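Beta-glucoside phosphorylase BglX (Unidentified, PDB 5VQE) probably cleaves beta-glucosides by transferring the glucosyl unit to phosphate, as a glycoside hydrolase family 3 phosphorylase. Local coordinates at residues 508-511 against 515-518; 525-530 against 538-543. All coordinates share one frame; numbering follows the deposited sequence.

Contact 1 of 2, residues 508-511 against 515-518; sequences FLSF and YHLV
Phe508 and His516 meet with their side chains crossing at about a right angle. CE1 of Phe508 lies 3.8 Å from His516 CB, and the two rings meet obliquely, their planes 65° apart. With CG anti to its carbonyl carbon (chi1 -81°), His516 sends its imidazole past Phe508 to Ser510, whose OG sits at the ring edge, near its plane, 3.4 Å from His516 CD2. That is a carbon contact; the polar link is a water lying in the imidazole plane, 2.7 Å from His516 NE2. The water donates to Ser510 OG at 3.2 Å. Ser510 OG is also hydrogen-bonded to Ser512 N and Asn513 O in the turn that follows the strand. Phe508 also meets the rings of Tyr472 and Tyr526, both nearly parallel to it. A leucine in place of His516 would probably leave the water without its ring-nitrogen partner and break the polar link to Ser510 OG. The contact folds the short 3-10 segment back over the end of strand 506-510. One water thus serves both a buried imidazole nitrogen and a buried serine hydroxyl, giving the two a polar bridge beside an aromatic cluster.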
loop_
_atom_site.group_PDB
_atom_site.type_symbol
_atom_site.label_atom_id
_atom_site.label_comp_id
_atom_site.label_asym_id
_atom_site.label_seq_id
_atom_site.Cartn_x
_atom_site.Cartn_y
_atom_site.Cartn_z
ATOM N N PHE A 508 -26.843 -1.435 -2.503
ATOM C CA PHE A 508 -25.636 -1.546 -1.684
ATOM C C PHE A 508 -24.430 -1.057 -2.482
ATOM O O PHE A 508 -24.152 -1.575 -3.567
ATOM C CB PHE A 508 -25.410 -2.987 -1.211
ATOM C CG PHE A 508 -24.408 -3.099 -0.097
ATOM C CD1 PHE A 508 -23.049 -3.032 -0.356
ATOM C CD2 PHE A 508 -24.825 -3.249 1.214
ATOM C CE1 PHE A 508 -22.131 -3.118 0.675
ATOM C CE2 PHE A 508 -23.912 -3.338 2.240
ATOM C CZ PHE A 508 -22.567 -3.272 1.970
ATOM N N LEU A 509 -23.730 -0.060 -1.942
ATOM C CA LEU A 509 -22.539 0.520 -2.549
ATOM C C LEU A 509 -21.347 0.272 -1.634
ATOM O O LEU A 509 -21.344 0.726 -0.484
ATOM C CB LEU A 509 -22.710 2.025 -2.762
ATOM C CG LEU A 509 -23.999 2.514 -3.422
ATOM C CD1 LEU A 509 -24.057 4.032 -3.360
ATOM C CD2 LEU A 509 -24.095 2.025 -4.853
ATOM N N SER A 510 -20.330 -0.415 -2.143
ATOM C CA SER A 510 -19.054 -0.524 -1.446
ATOM C C SER A 510 -18.063 0.467 -2.041
ATOM O O SER A 510 -17.831 0.466 -3.255
ATOM C CB SER A 510 -18.464 -1.928 -1.539
ATOM O OG SER A 510 -17.187 -1.930 -0.914
ATOM N N PHE A 511 -17.472 1.294 -1.179
ATOM C CA PHE A 511 -16.406 2.204 -1.572
ATOM C C PHE A 511 -15.036 1.708 -1.112
ATOM O O PHE A 511 -14.083 2.491 -1.034
ATOM C CB PHE A 511 -16.697 3.607 -1.038
ATOM C CG PHE A 511 -17.831 4.309 -1.762
ATOM C CD1 PHE A 511 -19.156 4.046 -1.436
ATOM C CD2 PHE A 511 -17.566 5.224 -2.772
ATOM C CE1 PHE A 511 -20.200 4.689 -2.100
ATOM C CE2 PHE A 511 -18.602 5.869 -3.437
ATOM C CZ PHE A 511 -19.925 5.597 -3.095
ATOM N N TYR A 515 -15.673 -7.454 -1.671
ATOM C CA TYR A 515 -16.247 -8.762 -1.373
ATOM C C TYR A 515 -17.454 -8.691 -0.444
ATOM O O TYR A 515 -17.810 -9.705 0.163
ATOM C CB TYR A 515 -15.186 -9.664 -0.748
ATOM C CG TYR A 515 -13.974 -9.870 -1.624
ATOM C CD1 TYR A 515 -12.730 -9.422 -1.229
ATOM C CD2 TYR A 515 -14.086 -10.498 -2.854
ATOM C CE1 TYR A 515 -11.621 -9.611 -2.028
ATOM C CE2 TYR A 515 -12.992 -10.690 -3.656
ATOM C CZ TYR A 515 -11.759 -10.245 -3.242
ATOM O OH TYR A 515 -10.664 -10.429 -4.060
ATOM N N HIS A 516 -18.100 -7.527 -0.313
ATOM C CA HIS A 516 -19.148 -7.403 0.699
ATOM C C HIS A 516 -20.377 -8.251 0.392
ATOM O O HIS A 516 -21.193 -8.474 1.294
ATOM C CB HIS A 516 -19.555 -5.942 0.875
ATOM C CG HIS A 516 -18.633 -5.164 1.757
ATOM N ND1 HIS A 516 -18.109 -5.675 2.924
ATOM C CD2 HIS A 516 -18.140 -3.910 1.638
ATOM C CE1 HIS A 516 -17.331 -4.767 3.488
ATOM N NE2 HIS A 516 -17.337 -3.684 2.730
ATOM N N LEU A 517 -20.538 -8.749 -0.835
ATOM C CA LEU A 517 -21.600 -9.720 -1.061
ATOM C C LEU A 517 -21.454 -10.948 -0.163
ATOM O O LEU A 517 -22.413 -11.718 -0.041
ATOM C CB LEU A 517 -21.633 -10.134 -2.531
ATOM C CG LEU A 517 -22.279 -9.130 -3.497
ATOM C CD1 LEU A 517 -22.076 -9.553 -4.940
ATOM C CD2 LEU A 517 -23.784 -8.936 -3.218
ATOM N N VAL A 518 -20.285 -11.142 0.460
ATOM C CA VAL A 518 -20.113 -12.201 1.455
ATOM C C VAL A 518 -21.071 -12.001 2.619
ATOM O O VAL A 518 -21.642 -12.962 3.150
ATOM C CB VAL A 518 -18.649 -12.234 1.944
ATOM C CG1 VAL A 518 -18.512 -13.046 3.240
ATOM C CG2 VAL A 518 -17.738 -12.805 0.871
HETATM O O HOH W 1 -16.127 -1.330 2.062
#

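Contact 2 of 2, residues 525-530 against 538-543; sequences TYINAY and RMMIEK
Strand 525-528 and the residue after it face helix 534-544 across one layer of side chains, the backbones coming nearest at Ala529 and Met540, whose CA atoms are 7.9 Å apart. Met540 carries the helix side alone, and its terminal methyl does all the touching. Met540 CE lies 3.7 Å from Ala529 CB and 3.8 Å from Ile527 CG2, so a single methyl meets two residues spaced two apart, both of which turn their CB toward the helix. The methionine leaves the helix with CG anti to the backbone N (chi1 -180°), then bends at chi2 (67°) and again at chi3 (76°), which hooks CE round onto the strand. Ile527 offers its CG2 branch, and the two side chains run antiparallel alongside one another. Leu509 of strand 506-510 and Phe511 just beyond it also touch Met540, while Ile527 reaches Leu509 and Leu394 on the strands flanking its own. Between Ile527 and Ala529, Asn528 points its CB away from the helix; on that other face its OD1 accepts a weak hydrogen bond of 2.8 Å from Tyr526 OH, and its ND2 binds Pro514 O. Along the helix Lys543 is buried, but its charge is met by a salt bridge to Asp389. This is helix-on-sheet packing in an alpha/beta layered domain, as is found beside the barrel in family 3 enzymes. The meeting of methyl groups is wholly apolar and depends on shape and on the exclusion of water, with a flexible thioether chain spanning the gap between helix and strand.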
loop_
_atom_site.group_PDB
_atom_site.type_symbol
_atom_site.label_atom_id
_atom_site.label_comp_id
_atom_site.label_asym_id
_atom_site.label_seq_id
_atom_site.Cartn_x
_atom_site.Cartn_y
_atom_site.Cartn_z
ATOM N N THR A 525 -28.988 -5.420 -5.870
ATOM C CA THR A 525 -28.202 -4.476 -6.660
ATOM C C THR A 525 -26.969 -4.091 -5.853
ATOM O O THR A 525 -27.090 -3.596 -4.727
ATOM C CB THR A 525 -29.024 -3.235 -7.031
ATOM O OG1 THR A 525 -30.267 -3.647 -7.611
ATOM C CG2 THR A 525 -28.275 -2.383 -8.048
ATOM N N TYR A 526 -25.790 -4.330 -6.423
ATOM C CA TYR A 526 -24.525 -4.191 -5.708
ATOM C C TYR A 526 -23.498 -3.580 -6.644
ATOM O O TYR A 526 -23.352 -4.032 -7.782
ATOM C CB TYR A 526 -24.031 -5.551 -5.196
ATOM C CG TYR A 526 -22.724 -5.482 -4.434
ATOM C CD1 TYR A 526 -22.708 -5.332 -3.058
ATOM C CD2 TYR A 526 -21.504 -5.551 -5.097
ATOM C CE1 TYR A 526 -21.513 -5.258 -2.355
ATOM C CE2 TYR A 526 -20.306 -5.482 -4.405
ATOM C CZ TYR A 526 -20.316 -5.333 -3.034
ATOM O OH TYR A 526 -19.126 -5.253 -2.330
ATOM N N ILE A 527 -22.801 -2.546 -6.166
ATOM C CA ILE A 527 -21.816 -1.815 -6.957
ATOM C C ILE A 527 -20.530 -1.703 -6.147
ATOM O O ILE A 527 -20.562 -1.353 -4.962
ATOM C CB ILE A 527 -22.324 -0.413 -7.356
ATOM C CG1 ILE A 527 -23.559 -0.527 -8.256
ATOM C CG2 ILE A 527 -21.240 0.370 -8.105
ATOM C CD1 ILE A 527 -24.401 0.727 -8.309
ATOM N N ASN A 528 -19.403 -1.990 -6.789
ATOM C CA ASN A 528 -18.086 -1.802 -6.195
ATOM C C ASN A 528 -17.455 -0.538 -6.764
ATOM O O ASN A 528 -17.361 -0.388 -7.986
ATOM C CB ASN A 528 -17.183 -3.002 -6.478
ATOM C CG ASN A 528 -17.324 -4.106 -5.449
ATOM O OD1 ASN A 528 -17.663 -3.857 -4.292
ATOM N ND2 ASN A 528 -17.034 -5.334 -5.862
ATOM N N ALA A 529 -17.009 0.356 -5.874
ATOM C CA ALA A 529 -16.313 1.572 -6.263
ATOM C C ALA A 529 -14.856 1.619 -5.808
ATOM O O ALA A 529 -14.113 2.485 -6.281
ATOM C CB ALA A 529 -17.053 2.798 -5.715
ATOM N N TYR A 530 -14.449 0.747 -4.877
ATOM C CA TYR A 530 -13.052 0.483 -4.518
ATOM C C TYR A 530 -12.360 1.607 -3.752
ATOM O O TYR A 530 -11.345 1.366 -3.087
ATOM C CB TYR A 530 -12.213 0.177 -5.761
ATOM C CG TYR A 530 -12.814 -0.813 -6.727
ATOM C CD1 TYR A 530 -12.832 -2.170 -6.444
ATOM C CD2 TYR A 530 -13.338 -0.389 -7.941
ATOM C CE1 TYR A 530 -13.374 -3.079 -7.329
ATOM C CE2 TYR A 530 -13.878 -1.284 -8.835
ATOM C CZ TYR A 530 -13.897 -2.630 -8.525
ATOM O OH TYR A 530 -14.434 -3.530 -9.416
ATOM N N ARG A 538 -18.673 11.617 -6.450
ATOM C CA ARG A 538 -19.335 12.404 -7.488
ATOM C C ARG A 538 -19.636 11.555 -8.715
ATOM O O ARG A 538 -20.702 11.690 -9.322
ATOM C CB ARG A 538 -18.482 13.619 -7.866
ATOM C CG ARG A 538 -18.317 14.611 -6.738
ATOM C CD ARG A 538 -17.634 15.895 -7.175
ATOM N NE ARG A 538 -17.531 16.835 -6.059
ATOM C CZ ARG A 538 -18.490 17.684 -5.687
ATOM N NH1 ARG A 538 -19.640 17.739 -6.342
ATOM N NH2 ARG A 538 -18.297 18.483 -4.644
ATOM N N MET A 539 -18.720 10.668 -9.097
ATOM C CA MET A 539 -18.976 9.833 -10.269
ATOM C C MET A 539 -20.020 8.762 -9.974
ATOM O O MET A 539 -20.773 8.366 -10.872
ATOM C CB MET A 539 -17.675 9.201 -10.767
ATOM C CG MET A 539 -16.734 10.169 -11.465
ATOM S SD MET A 539 -17.555 11.124 -12.777
ATOM C CE MET A 539 -18.238 9.826 -13.768
ATOM N N MET A 540 -20.090 8.286 -8.734
ATOM C CA MET A 540 -21.169 7.378 -8.360
ATOM C C MET A 540 -22.525 8.032 -8.597
ATOM O O MET A 540 -23.435 7.420 -9.163
ATOM C CB MET A 540 -21.018 6.976 -6.894
ATOM C CG MET A 540 -22.087 6.017 -6.395
ATOM S SD MET A 540 -22.001 4.397 -7.169
ATOM C CE MET A 540 -20.598 3.708 -6.302
ATOM N N ILE A 541 -22.678 9.278 -8.147
ATOM C CA ILE A 541 -23.920 10.014 -8.361
ATOM C C ILE A 541 -24.254 10.066 -9.844
ATOM O O ILE A 541 -25.382 9.769 -10.250
ATOM C CB ILE A 541 -23.812 11.425 -7.752
ATOM C CG1 ILE A 541 -23.941 11.358 -6.229
ATOM C CG2 ILE A 541 -24.854 12.380 -8.352
ATOM C CD1 ILE A 541 -25.334 10.966 -5.719
ATOM N N GLU A 542 -23.278 10.445 -10.678
ATOM C CA GLU A 542 -23.549 10.539 -12.108
ATOM C C GLU A 542 -24.058 9.215 -12.655
ATOM O O GLU A 542 -24.969 9.187 -13.489
ATOM C CB GLU A 542 -22.293 10.990 -12.857
ATOM C CG GLU A 542 -21.803 12.365 -12.454
ATOM C CD GLU A 542 -22.860 13.434 -12.664
ATOM O OE1 GLU A 542 -23.413 13.490 -13.778
ATOM O OE2 GLU A 542 -23.154 14.197 -11.716
ATOM N N LYS A 543 -23.498 8.101 -12.187
ATOM C CA LYS A 543 -23.854 6.814 -12.763
ATOM C C LYS A 543 -25.184 6.305 -12.218
ATOM O O LYS A 543 -25.968 5.695 -12.954
ATOM C CB LYS A 543 -22.726 5.820 -12.506
ATOM C CG LYS A 543 -21.469 6.142 -13.310
ATOM C CD LYS A 543 -20.235 5.444 -12.753
ATOM C CE LYS A 543 -18.957 6.001 -13.361
ATOM N NZ LYS A 543 -18.967 5.945 -14.850
#

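Both contacts are buried and both rest on the same mixed sheet, in which strands 506-510 and 525-528 are parallel neighbours; their centres lie 11 Å apart. They take opposite faces of it: contact 1 packs the loop between the two strands against one, contact 2 the following helix 534-544 against the other. The backbones join them directly, since Ser510 O probably accepts a hydrogen bond from Ala529 N at 2.7 Å. Chemistry divides with the face: contact 1 is aromatic and polar, with a water between its partners, whereas contact 2 is purely apolar, methyl against methyl. Neither contact has a direct hydrogen bond between its own two segments.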